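Amino acid amide racemase (Ochrobactrum anthropi, PDB 6GIO) is a pyridoxal-5'-phosphate-binding enzyme of the class-III aminotransferase family, with two chains in its assembly and mixed beta sheets in each. Local coordinates at residues 197-202 with 231-236; 244-249 with 350-355; 260-265 with 276-281. All coordinates share one frame; numbering follows the deposited sequence.

Contacts 1 and 3 belong to one mixed sheet, whose order runs 276-281, 262-265, 234-238, 199-204 across these strands. They meet directly where strand 234-238 neighbours strand 262-265: Val235 N lies 2.9 Å from Asp261 OD2, and Val235 O lies 3.1 Å from Met262 N, both probable hydrogen bonds. Their centres are about 15 Å apart. Contact 2 ties a loop to a second mixed sheet, with its centre about 28 Å from contact 1 and about 20 Å from contact 3, which it touches through Leu244 CD2 and Phe265 CE1 at 4.0 Å. The side chain of Val264 approaches pyridoxal-5'-phosphate to about 6 Å, those of Val236 and Arg246 to about 10 Å.

Contact 1 of 3, residues 197-202 with 231-236; sequences EQVAAV and HGILVV
A parallel strand pair of a beta-alpha-beta unit forms this contact: strand 199-204, helix 220-229 and strand 234-238, in the large mixed sheet of a class-III aminotransferase fold. Leu234 N donates to Ala200 O at 3.0 Å, Val202 N to Leu234 O, and Val236 N to Val202 O. The partners thus alternate as parallel pairing requires, with Ala201 beside Leu234 and Val202 beside Val235. The last two bonds run almost straight out from their carbonyls (C=O...N 173° and 176°), whereas the first is bent well off the carbonyl direction. Ala200 O has a second donor, a water that also donates to Gly232 O and bridges the two segments just where the pairing starts. Leu234 O likewise receives a CA-H...O contact from Ala201 CA at 3.1 Å.

Ile233 covers the start of strand 199-204 with both its branches. Ile233 CG2, anti to the backbone N, lies 3.5 Å from Ala201 CA, while Ile233 CD1 crosses the Val199 side chain and comes to 3.7 Å from Val199 CB. Farther along, Val202 CG1 sits between its own backbone N and carbonyl carbon (chi1 47°) and meets Val235 CG2 at 4.2 Å. Helix 220-229 lies over Val202 and Val235 through Cys228 and Gln225, and a Schellman motif with Gly232 as C-prime residue closes that helix before the chain enters the strand. On the face of Ala201 and Leu234, Ala201 CB meets Val236 CG2 at 4.0 Å, and Leu123 of helix 112-127 packs on all three residues.

With every touching residue buried, the three backbone bonds and the bridging water supply partners for the polar groups of Ala200, Val202, Leu234 and Val236 named here, in an aliphatic layer between helices 112-127 and 220-229.

Contact 2 of 3, residues 244-249 with 350-355; sequences LGRTGL and GLAIGV
Arg246 reaches Leu351 through a side chain that starts extended and then bends: CG is anti to the backbone N (chi1 176°), chi2 is also extended, and the bend at chi3 (-68°) turns the edge of the guanidinium toward Leu351 O. The aliphatic part lies along the 350-352 backbone, with Arg246 CG 3.7 Å from Leu351 C and Arg246 CD 4.0 Å from Ala352 CB. At the end of the side chain Arg246 NH1 donates to Leu351 O at 2.9 Å. The acceptor lies at the guanidinium edge, close to its plane, yet the nitrogen stands well above the carbonyl plane of Leu351 and does not use a lone pair. NH1 also donates to Pro400 O, so two backbone carbonyls grip this one nitrogen, which would restrict the group's rotation.

The backbone supplies the second bond across the contact. Leu351 N donates to Arg246 O at 2.8 Å with an N-H...O angle of 163°. Arg246 O is presented from a type I beta turn running from Gly245 to Gly248, which is closed by Gly248 N donating to Gly245 O at 3.2 Å. This turn belongs to the loop between strands 234-238 and 262-265, and it docks on the entry to strand 352-357 of the second mixed sheet.

Gly350, with positive phi, brings its CA to 3.5 Å from Arg246 O, a longer CA-H...O approach to the same oxygen. The CB of Thr247 points away from residues 350-355, and its OG1 is hydrogen-bonded to His255 NE2.

Contact 3 of 3, residues 260-265 with 276-281; sequences PDMVVF and SAVVGP
The Phe265 ring meets Val279 at its edge: CG2 of Val279 lies in the ring plane, 3.8 Å from CE2. One face carries Val263 CG1, 3.5 Å above the plane and offset toward the rim. Phe265 CG is anti to the carbonyl carbon (chi1 -61°), which lays the ring along its own strand toward Val263 and puts its CE2 corner against the neighbouring strand.

These residues share one face of an antiparallel beta hairpin, strands 262-265 and 276-281, whose axes run at 173° to each other. Val263 and Val279 form one hydrogen-bonded pair, Val263 N donating to Val279 O and Val279 N to Val263 O, both 2.9 Å. Phe265 and Ala277 form the next: Phe265 N to Ala277 O is almost straight at 178°, whereas Ala277 N reaches Phe265 O at 3.1 Å from well above the carbonyl plane. Between them Val264 and Val278 make a non-hydrogen-bonded pair on the opposite face.

There Met262, bent at chi3, crosses Val278, with SD 3.7 Å from Val278 CG1. Helix 112-127 covers this face through Ala119 on Met262 and through Ala115 and Asn116 on Val264; Asn116 lines the pyridoxal-5'-phosphate pocket, as does Lys267 in the 266-275 connection of the hairpin. At the end away from Phe265, Pro281 CD lies 3.3 Å from Asp261 O, while Asp261 OD2 forms a salt bridge with Arg229 and a hydrogen bond with Val235 N.

Contact 1 of 3, residues 197-202 with 231-236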
ATOM      1  N   GLU C 197      23.166 -10.110  20.118  1.00 27.01           N
ATOM      2  CA  GLU C 197      23.805 -10.196  18.795  1.00 26.71           C
ATOM      3  C   GLU C 197      22.956 -10.973  17.781  1.00 24.68           C
ATOM      4  O   GLU C 197      23.307 -11.046  16.597  1.00 22.50           O
ATOM      5  CB  GLU C 197      25.237 -10.759  18.898  1.00 29.07           C
ATOM      6  CG  GLU C 197      25.318 -12.257  19.165  1.00 32.46           C
ATOM      7  CD  GLU C 197      25.054 -12.708  20.632  1.00 36.73           C
ATOM      8  OE1 GLU C 197      24.826 -11.878  21.566  1.00 34.47           O
ATOM      9  OE2 GLU C 197      25.079 -13.949  20.837  1.00 38.22           O
ATOM     10  N   GLN C 198      21.817 -11.514  18.217  1.00 23.46           N
ATOM     11  CA  GLN C 198      20.878 -12.153  17.284  1.00 23.29           C
ATOM     12  C   GLN C 198      19.679 -11.239  16.970  1.00 22.88           C
ATOM     13  O   GLN C 198      18.739 -11.628  16.256  1.00 21.81           O
ATOM     14  CB  GLN C 198      20.399 -13.494  17.830  1.00 24.30           C
ATOM     15  CG  GLN C 198      21.499 -14.546  17.914  1.00 25.16           C
ATOM     16  CD  GLN C 198      21.040 -15.847  18.547  1.00 26.15           C
ATOM     17  OE1 GLN C 198      19.875 -16.026  18.910  1.00 25.75           O
ATOM     18  NE2 GLN C 198      21.972 -16.761  18.700  1.00 25.45           N
ATOM     19  N   VAL C 199      19.720 -10.033  17.512  1.00 23.06           N
ATOM     20  CA  VAL C 199      18.634  -9.090  17.362  1.00 24.12           C
ATOM     21  C   VAL C 199      18.998  -8.071  16.297  1.00 22.61           C
ATOM     22  O   VAL C 199      19.990  -7.305  16.453  1.00 20.32           O
ATOM     23  CB  VAL C 199      18.323  -8.355  18.683  1.00 23.95           C
ATOM     24  CG1 VAL C 199      17.171  -7.371  18.447  1.00 22.15           C
ATOM     25  CG2 VAL C 199      17.990  -9.341  19.782  1.00 23.77           C
ATOM     26  N   ALA C 200      18.210  -8.090  15.214  1.00 20.66           N
ATOM     27  CA  ALA C 200      18.390  -7.165  14.083  1.00 21.03           C
ATOM     28  C   ALA C 200      18.135  -5.706  14.500  1.00 22.86           C
ATOM     29  O   ALA C 200      18.923  -4.795  14.199  1.00 20.83           O
ATOM     30  CB  ALA C 200      17.419  -7.517  12.954  1.00 21.92           C
ATOM     31  N   ALA C 201      16.997  -5.509  15.164  1.00 21.81           N
ATOM     32  CA  ALA C 201      16.451  -4.196  15.390  1.00 23.77           C
ATOM     33  C   ALA C 201      15.501  -4.141  16.562  1.00 22.60           C
ATOM     34  O   ALA C 201      14.898  -5.155  16.929  1.00 23.97           O
ATOM     35  CB  ALA C 201      15.693  -3.789  14.152  1.00 23.98           C
ATOM     36  N   VAL C 202      15.328  -2.937  17.112  1.00 23.83           N
ATOM     37  CA  VAL C 202      14.284  -2.648  18.103  1.00 21.66           C
ATOM     38  C   VAL C 202      13.408  -1.637  17.450  1.00 22.29           C
ATOM     39  O   VAL C 202      13.927  -0.665  16.872  1.00 21.36           O
ATOM     40  CB  VAL C 202      14.839  -2.084  19.454  1.00 22.81           C
ATOM     41  CG1 VAL C 202      15.850  -0.977  19.244  1.00 22.85           C
ATOM     42  CG2 VAL C 202      13.721  -1.611  20.383  1.00 23.32           C
ATOM     43  N   HIS C 231      25.090  -3.382  21.296  1.00 25.93           N
ATOM     44  CA  HIS C 231      25.265  -4.716  20.695  1.00 23.46           C
ATOM     45  C   HIS C 231      25.015  -4.732  19.207  1.00 21.85           C
ATOM     46  O   HIS C 231      24.787  -5.804  18.639  1.00 21.25           O
ATOM     47  CB  HIS C 231      24.324  -5.733  21.369  1.00 25.17           C
ATOM     48  CG  HIS C 231      24.493  -5.817  22.853  1.00 26.17           C
ATOM     49  ND1 HIS C 231      25.551  -6.480  23.441  1.00 28.33           N
ATOM     50  CD2 HIS C 231      23.747  -5.322  23.870  1.00 26.67           C
ATOM     51  CE1 HIS C 231      25.458  -6.379  24.756  1.00 27.40           C
ATOM     52  NE2 HIS C 231      24.373  -5.682  25.041  1.00 27.94           N
ATOM     53  N   GLY C 232      25.076  -3.555  18.575  1.00 20.29           N
ATOM     54  CA  GLY C 232      24.882  -3.430  17.158  1.00 19.75           C
ATOM     55  C   GLY C 232      23.425  -3.561  16.724  1.00 20.69           C
ATOM     56  O   GLY C 232      23.164  -3.665  15.538  1.00 24.09           O
ATOM     57  N   ILE C 233      22.477  -3.579  17.662  1.00 21.16           N
ATOM     58  CA  ILE C 233      21.052  -3.666  17.300  1.00 20.47           C
ATOM     59  C   ILE C 233      20.668  -2.305  16.677  1.00 22.05           C
ATOM     60  O   ILE C 233      20.890  -1.233  17.262  1.00 24.18           O
ATOM     61  CB  ILE C 233      20.148  -3.983  18.515  1.00 19.42           C
ATOM     62  CG1 ILE C 233      20.502  -5.346  19.111  1.00 19.73           C
ATOM     63  CG2 ILE C 233      18.688  -3.996  18.121  1.00 19.07           C
ATOM     64  CD1 ILE C 233      20.022  -5.646  20.513  1.00 19.86           C
ATOM     65  N   LEU C 234      20.097  -2.329  15.488  1.00 22.79           N
ATOM     66  CA  LEU C 234      19.657  -1.097  14.863  1.00 21.92           C
ATOM     67  C   LEU C 234      18.362  -0.567  15.511  1.00 23.05           C
ATOM     68  O   LEU C 234      17.475  -1.343  15.915  1.00 22.05           O
ATOM     69  CB  LEU C 234      19.462  -1.317  13.367  1.00 22.81           C
ATOM     70  CG  LEU C 234      20.712  -1.736  12.589  1.00 24.20           C
ATOM     71  CD1 LEU C 234      20.401  -2.004  11.114  1.00 26.57           C
ATOM     72  CD2 LEU C 234      21.794  -0.685  12.740  1.00 25.51           C
ATOM     73  N   VAL C 235      18.268   0.762  15.591  1.00 23.04           N
ATOM     74  CA  VAL C 235      17.236   1.436  16.322  1.00 24.09           C
ATOM     75  C   VAL C 235      16.290   2.102  15.316  1.00 23.06           C
ATOM     76  O   VAL C 235      16.700   2.922  14.489  1.00 21.82           O
ATOM     77  CB  VAL C 235      17.877   2.454  17.283  1.00 25.93           C
ATOM     78  CG1 VAL C 235      16.820   3.213  18.067  1.00 26.09           C
ATOM     79  CG2 VAL C 235      18.845   1.738  18.229  1.00 28.92           C
ATOM     80  N   VAL C 236      15.036   1.676  15.361  1.00 23.13           N
ATOM     81  CA  VAL C 236      14.064   2.046  14.363  1.00 22.74           C
ATOM     82  C   VAL C 236      13.020   2.855  15.107  1.00 22.67           C
ATOM     83  O   VAL C 236      12.429   2.352  16.040  1.00 23.74           O
ATOM     84  CB  VAL C 236      13.360   0.797  13.743  1.00 23.13           C
ATOM     85  CG1 VAL C 236      12.317   1.207  12.698  1.00 23.09           C
ATOM     86  CG2 VAL C 236      14.346  -0.196  13.134  1.00 24.66           C
TER
HETATM   87  O   HOH W   1      21.638  -5.318  13.801  1.00 23.32           O

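Contact 2 of 3, residues 244-249 with 350-355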
ATOM      1  N   LEU C 244       6.226  14.538  11.928  1.00 24.01           N
ATOM      2  CA  LEU C 244       6.140  15.658  10.985  1.00 24.57           C
ATOM      3  C   LEU C 244       5.498  16.905  11.571  1.00 25.12           C
ATOM      4  O   LEU C 244       4.481  17.374  11.075  1.00 24.35           O
ATOM      5  CB  LEU C 244       5.480  15.220   9.679  1.00 25.21           C
ATOM      6  CG  LEU C 244       6.321  14.174   8.912  1.00 26.33           C
ATOM      7  CD1 LEU C 244       5.671  13.853   7.575  1.00 27.30           C
ATOM      8  CD2 LEU C 244       7.785  14.598   8.695  1.00 25.13           C
ATOM      9  N   GLY C 245       6.085  17.377  12.666  1.00 23.59           N
ATOM     10  CA  GLY C 245       5.662  18.602  13.292  1.00 23.40           C
ATOM     11  C   GLY C 245       4.563  18.524  14.331  1.00 24.01           C
ATOM     12  O   GLY C 245       4.464  19.436  15.154  1.00 24.62           O
ATOM     13  N   ARG C 246       3.764  17.453  14.339  1.00 23.67           N
ATOM     14  CA  ARG C 246       2.573  17.397  15.211  1.00 25.48           C
ATOM     15  C   ARG C 246       2.868  17.576  16.738  1.00 26.72           C
ATOM     16  O   ARG C 246       2.100  18.206  17.471  1.00 25.21           O
ATOM     17  CB  ARG C 246       1.819  16.104  14.945  1.00 24.11           C
ATOM     18  CG  ARG C 246       0.624  15.867  15.822  1.00 24.52           C
ATOM     19  CD  ARG C 246      -0.127  14.652  15.357  1.00 25.30           C
ATOM     20  NE  ARG C 246      -0.754  14.854  14.059  1.00 24.75           N
ATOM     21  CZ  ARG C 246      -1.903  15.503  13.856  1.00 27.86           C
ATOM     22  NH1 ARG C 246      -2.575  16.062  14.856  1.00 26.85           N
ATOM     23  NH2 ARG C 246      -2.380  15.618  12.626  1.00 28.74           N
ATOM     24  N   THR C 247       4.019  17.093  17.185  1.00 26.80           N
ATOM     25  CA  THR C 247       4.351  17.138  18.608  1.00 26.20           C
ATOM     26  C   THR C 247       5.107  18.380  19.090  1.00 25.28           C
ATOM     27  O   THR C 247       5.576  18.406  20.235  1.00 24.48           O
ATOM     28  CB  THR C 247       5.200  15.907  19.022  1.00 26.33           C
ATOM     29  OG1 THR C 247       6.468  15.931  18.346  1.00 23.22           O
ATOM     30  CG2 THR C 247       4.439  14.624  18.765  1.00 25.85           C
ATOM     31  N   GLY C 248       5.296  19.370  18.218  1.00 25.14           N
ATOM     32  CA  GLY C 248       5.987  20.594  18.586  1.00 23.70           C
ATOM     33  C   GLY C 248       7.433  20.609  18.112  1.00 25.58           C
ATOM     34  O   GLY C 248       8.120  21.609  18.253  1.00 24.70           O
ATOM     35  N   LEU C 249       7.919  19.489  17.590  1.00 26.57           N
ATOM     36  CA  LEU C 249       9.232  19.441  16.927  1.00 26.27           C
ATOM     37  C   LEU C 249       8.968  18.662  15.664  1.00 26.08           C
ATOM     38  O   LEU C 249       7.920  18.027  15.553  1.00 25.96           O
ATOM     39  CB  LEU C 249      10.289  18.754  17.784  1.00 27.10           C
ATOM     40  CG  LEU C 249      10.774  19.412  19.089  1.00 27.40           C
ATOM     41  CD1 LEU C 249      11.563  18.384  19.898  1.00 28.73           C
ATOM     42  CD2 LEU C 249      11.647  20.639  18.837  1.00 26.13           C
ATOM     43  N   GLY C 350       1.958  18.260  21.827  1.00 21.24           N
ATOM     44  CA  GLY C 350       1.509  19.139  20.768  1.00 22.24           C
ATOM     45  C   GLY C 350       0.087  18.792  20.374  1.00 23.43           C
ATOM     46  O   GLY C 350      -0.784  18.712  21.224  1.00 24.34           O
ATOM     47  N   LEU C 351      -0.146  18.537  19.093  1.00 23.29           N
ATOM     48  CA  LEU C 351      -1.487  18.185  18.625  1.00 22.76           C
ATOM     49  C   LEU C 351      -1.745  16.660  18.507  1.00 23.40           C
ATOM     50  O   LEU C 351      -2.621  16.209  17.761  1.00 21.42           O
ATOM     51  CB  LEU C 351      -1.789  18.940  17.325  1.00 23.10           C
ATOM     52  CG  LEU C 351      -2.106  20.439  17.516  1.00 24.20           C
ATOM     53  CD1 LEU C 351      -2.023  21.151  16.186  1.00 24.45           C
ATOM     54  CD2 LEU C 351      -3.473  20.666  18.168  1.00 26.58           C
ATOM     55  N   ALA C 352      -0.981  15.876  19.272  1.00 23.79           N
ATOM     56  CA  ALA C 352      -1.254  14.450  19.458  1.00 23.56           C
ATOM     57  C   ALA C 352      -1.715  14.314  20.892  1.00 24.09           C
ATOM     58  O   ALA C 352      -0.908  14.289  21.812  1.00 22.91           O
ATOM     59  CB  ALA C 352      -0.011  13.607  19.199  1.00 23.43           C
ATOM     60  N   ILE C 353      -3.033  14.239  21.073  1.00 22.54           N
ATOM     61  CA  ILE C 353      -3.603  14.372  22.383  1.00 24.23           C
ATOM     62  C   ILE C 353      -4.542  13.250  22.693  1.00 21.66           C
ATOM     63  O   ILE C 353      -5.416  12.939  21.887  1.00 21.05           O
ATOM     64  CB  ILE C 353      -4.361  15.736  22.513  1.00 26.08           C
ATOM     65  CG1 ILE C 353      -3.348  16.870  22.448  1.00 27.11           C
ATOM     66  CG2 ILE C 353      -5.150  15.808  23.814  1.00 25.80           C
ATOM     67  CD1 ILE C 353      -3.947  18.198  21.995  1.00 30.09           C
ATOM     68  N   GLY C 354      -4.366  12.676  23.885  1.00 20.43           N
ATOM     69  CA  GLY C 354      -5.251  11.621  24.383  1.00 21.79           C
ATOM     70  C   GLY C 354      -5.950  12.025  25.659  1.00 20.99           C
ATOM     71  O   GLY C 354      -5.347  12.657  26.517  1.00 20.81           O
ATOM     72  N   VAL C 355      -7.215  11.642  25.778  1.00 22.12           N
ATOM     73  CA  VAL C 355      -7.971  11.819  27.010  1.00 23.85           C
ATOM     74  C   VAL C 355      -8.429  10.486  27.599  1.00 22.81           C
ATOM     75  O   VAL C 355      -9.322   9.837  27.070  1.00 23.97           O
ATOM     76  CB  VAL C 355      -9.201  12.734  26.769  1.00 27.66           C
ATOM     77  CG1 VAL C 355      -9.960  12.965  28.077  1.00 28.83           C
ATOM     78  CG2 VAL C 355      -8.760  14.066  26.187  1.00 27.84           C
TER

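Contact 3 of 3, residues 260-265 with 276-281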
ATOM      1  N   PRO C 260      18.106   7.751  15.713  1.00 24.56           N
ATOM      2  CA  PRO C 260      17.821   6.441  15.167  1.00 24.13           C
ATOM      3  C   PRO C 260      18.683   6.075  13.962  1.00 23.68           C
ATOM      4  O   PRO C 260      19.116   6.927  13.219  1.00 23.78           O
ATOM      5  CB  PRO C 260      16.333   6.534  14.751  1.00 24.73           C
ATOM      6  CG  PRO C 260      16.026   7.996  14.658  1.00 24.81           C
ATOM      7  CD  PRO C 260      16.982   8.704  15.559  1.00 23.21           C
ATOM      8  N   ASP C 261      18.849   4.783  13.753  1.00 22.81           N
ATOM      9  CA  ASP C 261      19.375   4.279  12.532  1.00 22.01           C
ATOM     10  C   ASP C 261      18.360   4.381  11.400  1.00 21.71           C
ATOM     11  O   ASP C 261      18.729   4.540  10.241  1.00 20.67           O
ATOM     12  CB  ASP C 261      19.752   2.825  12.801  1.00 23.20           C
ATOM     13  CG  ASP C 261      20.921   2.713  13.814  1.00 23.92           C
ATOM     14  OD1 ASP C 261      21.965   3.268  13.471  1.00 23.74           O
ATOM     15  OD2 ASP C 261      20.787   2.099  14.910  1.00 23.31           O
ATOM     16  N   MET C 262      17.071   4.255  11.721  1.00 22.27           N
ATOM     17  CA  MET C 262      16.073   4.130  10.682  1.00 21.76           C
ATOM     18  C   MET C 262      14.836   4.824  11.164  1.00 22.65           C
ATOM     19  O   MET C 262      14.460   4.656  12.327  1.00 20.55           O
ATOM     20  CB  MET C 262      15.782   2.648  10.385  1.00 23.38           C
ATOM     21  CG  MET C 262      14.680   2.387   9.336  1.00 23.76           C
ATOM     22  SD  MET C 262      14.394   0.655   8.874  1.00 25.59           S
ATOM     23  CE  MET C 262      15.905   0.358   7.927  1.00 27.05           C
ATOM     24  N   VAL C 263      14.188   5.574  10.266  1.00 21.26           N
ATOM     25  CA  VAL C 263      12.937   6.223  10.606  1.00 21.20           C
ATOM     26  C   VAL C 263      11.877   5.836   9.593  1.00 21.17           C
ATOM     27  O   VAL C 263      12.165   5.795   8.390  1.00 19.94           O
ATOM     28  CB  VAL C 263      13.067   7.763  10.650  1.00 20.26           C
ATOM     29  CG1 VAL C 263      11.751   8.381  11.096  1.00 20.65           C
ATOM     30  CG2 VAL C 263      14.192   8.201  11.586  1.00 20.53           C
ATOM     31  N   VAL C 264      10.676   5.537  10.089  1.00 21.22           N
ATOM     32  CA  VAL C 264       9.543   5.145   9.238  1.00 19.81           C
ATOM     33  C   VAL C 264       8.503   6.250   9.289  1.00 21.66           C
ATOM     34  O   VAL C 264       8.115   6.732  10.407  1.00 21.36           O
ATOM     35  CB  VAL C 264       8.942   3.799   9.702  1.00 21.76           C
ATOM     36  CG1 VAL C 264       7.782   3.338   8.783  1.00 21.85           C
ATOM     37  CG2 VAL C 264      10.029   2.733   9.768  1.00 21.54           C
ATOM     38  N   PHE C 265       8.091   6.719   8.090  1.00 20.00           N
ATOM     39  CA  PHE C 265       7.114   7.776   7.986  1.00 19.31           C
ATOM     40  C   PHE C 265       5.842   7.305   7.294  1.00 19.85           C
ATOM     41  O   PHE C 265       5.870   6.373   6.487  1.00 19.27           O
ATOM     42  CB  PHE C 265       7.667   8.946   7.190  1.00 19.69           C
ATOM     43  CG  PHE C 265       8.895   9.598   7.781  1.00 20.48           C
ATOM     44  CD1 PHE C 265       8.775  10.602   8.706  1.00 19.96           C
ATOM     45  CD2 PHE C 265      10.161   9.279   7.303  1.00 20.52           C
ATOM     46  CE1 PHE C 265       9.884  11.227   9.201  1.00 20.81           C
ATOM     47  CE2 PHE C 265      11.291   9.933   7.775  1.00 19.52           C
ATOM     48  CZ  PHE C 265      11.149  10.896   8.740  1.00 20.67           C
ATOM     49  N   SER C 276       4.152   6.550   2.147  1.00 20.03           N
ATOM     50  CA  SER C 276       5.007   6.213   3.282  1.00 18.88           C
ATOM     51  C   SER C 276       6.474   6.267   2.856  1.00 18.94           C
ATOM     52  O   SER C 276       6.785   6.346   1.660  1.00 20.79           O
ATOM     53  CB  SER C 276       4.657   4.834   3.828  1.00 19.64           C
ATOM     54  OG  SER C 276       4.986   3.749   2.930  1.00 18.79           O
ATOM     55  N   ALA C 277       7.370   6.220   3.827  1.00 18.29           N
ATOM     56  CA  ALA C 277       8.796   6.175   3.520  1.00 20.87           C
ATOM     57  C   ALA C 277       9.603   5.555   4.622  1.00 21.00           C
ATOM     58  O   ALA C 277       9.200   5.603   5.777  1.00 21.42           O
ATOM     59  CB  ALA C 277       9.337   7.542   3.192  1.00 21.50           C
ATOM     60  N   VAL C 278      10.762   5.009   4.240  1.00 20.58           N
ATOM     61  CA  VAL C 278      11.744   4.484   5.166  1.00 20.75           C
ATOM     62  C   VAL C 278      13.080   5.172   4.871  1.00 20.96           C
ATOM     63  O   VAL C 278      13.578   5.196   3.731  1.00 19.42           O
ATOM     64  CB  VAL C 278      11.913   2.959   5.031  1.00 20.65           C
ATOM     65  CG1 VAL C 278      12.992   2.435   5.965  1.00 20.29           C
ATOM     66  CG2 VAL C 278      10.606   2.240   5.337  1.00 22.62           C
ATOM     67  N   VAL C 279      13.656   5.770   5.894  1.00 22.06           N
ATOM     68  CA  VAL C 279      14.974   6.437   5.744  1.00 21.73           C
ATOM     69  C   VAL C 279      15.910   5.591   6.554  1.00 21.40           C
ATOM     70  O   VAL C 279      15.607   5.295   7.696  1.00 22.96           O
ATOM     71  CB  VAL C 279      14.968   7.892   6.283  1.00 22.23           C
ATOM     72  CG1 VAL C 279      16.351   8.516   6.231  1.00 22.22           C
ATOM     73  CG2 VAL C 279      14.020   8.719   5.455  1.00 22.34           C
ATOM     74  N   GLY C 280      16.993   5.132   5.941  1.00 20.96           N
ATOM     75  CA  GLY C 280      17.873   4.215   6.593  1.00 21.06           C
ATOM     76  C   GLY C 280      19.292   4.358   6.088  1.00 21.27           C
ATOM     77  O   GLY C 280      19.533   5.131   5.180  1.00 22.69           O
ATOM     78  N   PRO C 281      20.233   3.648   6.707  1.00 21.36           N
ATOM     79  CA  PRO C 281      21.625   3.779   6.262  1.00 24.89           C
ATOM     80  C   PRO C 281      21.789   3.030   4.919  1.00 25.65           C
ATOM     81  O   PRO C 281      21.029   2.093   4.646  1.00 23.60           O
ATOM     82  CB  PRO C 281      22.451   3.122   7.386  1.00 22.20           C
ATOM     83  CG  PRO C 281      21.494   2.427   8.269  1.00 23.20           C
ATOM     84  CD  PRO C 281      20.080   2.701   7.825  1.00 22.65           C
TER